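Local structure of alpha-1,3-glucanase (Bacillus circulans, 5ZRU) at residues I475-S480 and E511-N516. The protein probably hydrolyses alpha-1,3-glucan as a glycoside hydrolase of family 87, the chain here being its catalytic unit. Sequence-based numbering, arbitrary orientation.
Sequences IDLEAS and ENIVFN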
ATOM      1  N   ILE A 475     -14.599   6.770   6.811  1.00  8.94           N
ATOM      2  CA  ILE A 475     -13.813   7.128   7.990  1.00  7.48           C
ATOM      3  C   ILE A 475     -14.411   6.351   9.150  1.00  9.51           C
ATOM      4  O   ILE A 475     -15.610   6.476   9.425  1.00  8.90           O
ATOM      5  CB  ILE A 475     -13.854   8.638   8.268  1.00  9.10           C
ATOM      6  CG1 ILE A 475     -13.256   9.428   7.100  1.00  8.79           C
ATOM      7  CG2 ILE A 475     -13.142   8.970   9.584  1.00  9.22           C
ATOM      8  CD1 ILE A 475     -13.324  10.956   7.308  1.00  8.79           C
ATOM      9  N   ASP A 476     -13.589   5.554   9.837  1.00  9.91           N
ATOM     10  CA  ASP A 476     -14.093   4.650  10.868  1.00 10.89           C
ATOM     11  C   ASP A 476     -13.340   4.875  12.168  1.00  9.98           C
ATOM     12  O   ASP A 476     -12.116   4.713  12.223  1.00 10.90           O
ATOM     13  CB  ASP A 476     -13.984   3.185  10.428  1.00  9.45           C
ATOM     14  CG  ASP A 476     -14.848   2.268  11.272  1.00 10.51           C
ATOM     15  OD1 ASP A 476     -14.376   1.790  12.333  1.00 11.24           O
ATOM     16  OD2 ASP A 476     -16.016   2.066  10.894  1.00 10.84           O
ATOM     17  N   LEU A 477     -14.074   5.222  13.217  1.00  7.54           N
ATOM     18  CA  LEU A 477     -13.493   5.489  14.519  1.00  9.81           C
ATOM     19  C   LEU A 477     -14.088   4.519  15.530  1.00  8.11           C
ATOM     20  O   LEU A 477     -15.311   4.442  15.684  1.00 10.21           O
ATOM     21  CB  LEU A 477     -13.743   6.939  14.942  1.00  9.10           C
ATOM     22  CG  LEU A 477     -13.364   8.006  13.898  1.00  9.25           C
ATOM     23  CD1 LEU A 477     -13.749   9.398  14.394  1.00 10.46           C
ATOM     24  CD2 LEU A 477     -11.866   7.955  13.574  1.00  9.80           C
ATOM     25  N   GLU A 478     -13.219   3.802  16.230  1.00  9.73           N
ATOM     26  CA  GLU A 478     -13.635   2.715  17.109  1.00 10.74           C
ATOM     27  C   GLU A 478     -12.961   2.908  18.460  1.00 10.98           C
ATOM     28  O   GLU A 478     -11.737   2.813  18.562  1.00 11.42           O
ATOM     29  CB  GLU A 478     -13.271   1.363  16.499  1.00 10.87           C
ATOM     30  CG  GLU A 478     -13.618   0.179  17.373  1.00 12.09           C
ATOM     31  CD  GLU A 478     -13.063  -1.120  16.814  1.00 16.30           C
ATOM     32  OE1 GLU A 478     -13.373  -1.450  15.648  1.00 14.95           O
ATOM     33  OE2 GLU A 478     -12.290  -1.789  17.534  1.00 19.16           O
ATOM     34  N   ALA A 479     -13.754   3.194  19.489  1.00 11.32           N
ATOM     35  CA  ALA A 479     -13.220   3.341  20.844  1.00 13.31           C
ATOM     36  C   ALA A 479     -13.308   1.976  21.515  1.00 12.88           C
ATOM     37  O   ALA A 479     -14.116   1.724  22.410  1.00 13.20           O
ATOM     38  CB  ALA A 479     -13.960   4.427  21.615  1.00 13.45           C
ATOM     39  N   SER A 480     -12.453   1.079  21.010  1.00 14.53           N
ATOM     40  CA  SER A 480     -12.493  -0.331  21.375  1.00 14.43           C
ATOM     41  C   SER A 480     -12.339  -0.508  22.881  1.00 15.38           C
ATOM     42  O   SER A 480     -13.108  -1.237  23.518  1.00 14.19           O
ATOM     43  CB  SER A 480     -11.375  -1.079  20.649  1.00 16.13           C
ATOM     44  OG  SER A 480     -10.988  -0.390  19.445  1.00 16.87           O
ATOM     45  N   GLU A 511     -14.071  12.062  22.446  1.00 13.75           N
ATOM     46  CA  GLU A 511     -13.871  13.345  23.112  1.00 14.92           C
ATOM     47  C   GLU A 511     -13.147  14.314  22.185  1.00 14.42           C
ATOM     48  O   GLU A 511     -12.072  13.989  21.677  1.00 12.77           O
ATOM     49  CB  GLU A 511     -13.060  13.156  24.398  1.00 17.82           C
ATOM     50  CG  GLU A 511     -13.727  12.223  25.410  1.00 23.04           C
ATOM     51  CD  GLU A 511     -12.773  11.757  26.499  1.00 33.95           C
ATOM     52  OE1 GLU A 511     -12.919  10.603  26.960  1.00 37.69           O
ATOM     53  OE2 GLU A 511     -11.878  12.542  26.886  1.00 38.54           O
ATOM     54  N   ASN A 512     -13.717  15.507  22.001  1.00 12.50           N
ATOM     55  CA  ASN A 512     -13.129  16.564  21.168  1.00 14.10           C
ATOM     56  C   ASN A 512     -12.795  16.050  19.764  1.00 11.53           C
ATOM     57  O   ASN A 512     -11.662  16.128  19.296  1.00 11.74           O
ATOM     58  CB  ASN A 512     -11.882  17.165  21.826  1.00 12.25           C
ATOM     59  CG  ASN A 512     -11.383  18.424  21.104  1.00 18.06           C
ATOM     60  OD1 ASN A 512     -12.168  19.158  20.505  1.00 17.25           O
ATOM     61  ND2 ASN A 512     -10.080  18.668  21.161  1.00 15.54           N
ATOM     62  N   ILE A 513     -13.811  15.526  19.088  1.00 11.39           N
ATOM     63  CA  ILE A 513     -13.695  15.098  17.695  1.00 12.62           C
ATOM     64  C   ILE A 513     -14.418  16.127  16.838  1.00 12.38           C
ATOM     65  O   ILE A 513     -15.633  16.308  16.978  1.00 12.07           O
ATOM     66  CB  ILE A 513     -14.289  13.700  17.469  1.00 12.58           C
ATOM     67  CG1 ILE A 513     -13.836  12.711  18.553  1.00  9.11           C
ATOM     68  CG2 ILE A 513     -13.942  13.208  16.060  1.00  9.46           C
ATOM     69  CD1 ILE A 513     -12.313  12.493  18.640  1.00 10.40           C
ATOM     70  N   VAL A 514     -13.684  16.784  15.933  1.00 11.14           N
ATOM     71  CA  VAL A 514     -14.215  17.902  15.156  1.00 12.17           C
ATOM     72  C   VAL A 514     -14.030  17.626  13.671  1.00 10.70           C
ATOM     73  O   VAL A 514     -12.948  17.209  13.242  1.00 10.81           O
ATOM     74  CB  VAL A 514     -13.538  19.231  15.542  1.00 14.58           C
ATOM     75  CG1 VAL A 514     -14.117  20.378  14.705  1.00 17.09           C
ATOM     76  CG2 VAL A 514     -13.711  19.500  17.036  1.00 14.02           C
ATOM     77  N   PHE A 515     -15.081  17.880  12.890  1.00 11.11           N
ATOM     78  CA  PHE A 515     -15.099  17.672  11.445  1.00 11.80           C
ATOM     79  C   PHE A 515     -15.465  18.992  10.779  1.00 17.16           C
ATOM     80  O   PHE A 515     -16.621  19.423  10.861  1.00 15.36           O
ATOM     81  CB  PHE A 515     -16.131  16.615  11.051  1.00 13.20           C
ATOM     82  CG  PHE A 515     -15.760  15.208  11.399  1.00 12.04           C
ATOM     83  CD1 PHE A 515     -15.981  14.711  12.676  1.00 14.70           C
ATOM     84  CD2 PHE A 515     -15.248  14.354  10.424  1.00 13.35           C
ATOM     85  CE1 PHE A 515     -15.665  13.394  12.986  1.00 12.92           C
ATOM     86  CE2 PHE A 515     -14.937  13.038  10.724  1.00 16.12           C
ATOM     87  CZ  PHE A 515     -15.140  12.562  12.018  1.00 13.99           C
ATOM     88  N   ASN A 516     -14.513  19.620  10.092  1.00 11.84           N
ATOM     89  CA  ASN A 516     -14.770  20.904   9.449  1.00 11.26           C
ATOM     90  C   ASN A 516     -14.679  20.769   7.933  1.00 12.63           C
ATOM     91  O   ASN A 516     -13.785  20.094   7.418  1.00 11.06           O
ATOM     92  CB  ASN A 516     -13.779  21.972   9.944  1.00 13.88           C
ATOM     93  CG  ASN A 516     -13.932  22.271  11.437  1.00 13.43           C
ATOM     94  OD1 ASN A 516     -15.016  22.141  12.002  1.00 19.81           O
ATOM     95  ND2 ASN A 516     -12.843  22.652  12.075  1.00 22.43           N
TER
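Ile475 and Leu477 meet the edge of the Phe515 ring across the interior of a parallel beta-helix, the fold expected for a domain of the pectate lyase-like clan. No hydrogen bond joins strand 475-478 to strand 513-516; they run nearly antiparallel, at 169°, with axes 12.0 Å apart, a separation bridged entirely by apolar side chains. Ile475 has an extended side chain (chi2 178°) that carries its terminal methyl across the core, where CD1 lies 4.3 Å from CE2 of Phe515, near the ring plane. Asp476 points away from this interface, and both its OD1 and Glu478 OE1 form salt bridges with Arg472. Between these two acids, Leu477 turns back to the core and makes a double contact through one methyl: CD1 stands 4.2 Å from Phe515 CZ, again at the ring edge, and 4.2 Å from CG2 of Ile513. That CG2 branch is the one anti to the backbone N, while CG1 sits beside it, and the two side chains pass alongside one another rather than meeting end-on. Beyond the strand, Ala479 centres an inverse gamma turn, and Ser480 OG donates a 2.7 Å hydrogen bond to Glu478 OE2, reaching it on the anti side of the carboxylate, 23° out of its plane. Phe515 also stacks with Phe489 and Phe553 in an aromatic ladder along the core. Strand 475-478 itself lies between the parallel strands 435-437 and 502-505, whereas strand 513-523 runs between 487-495 and 550-561 on another face of the helix.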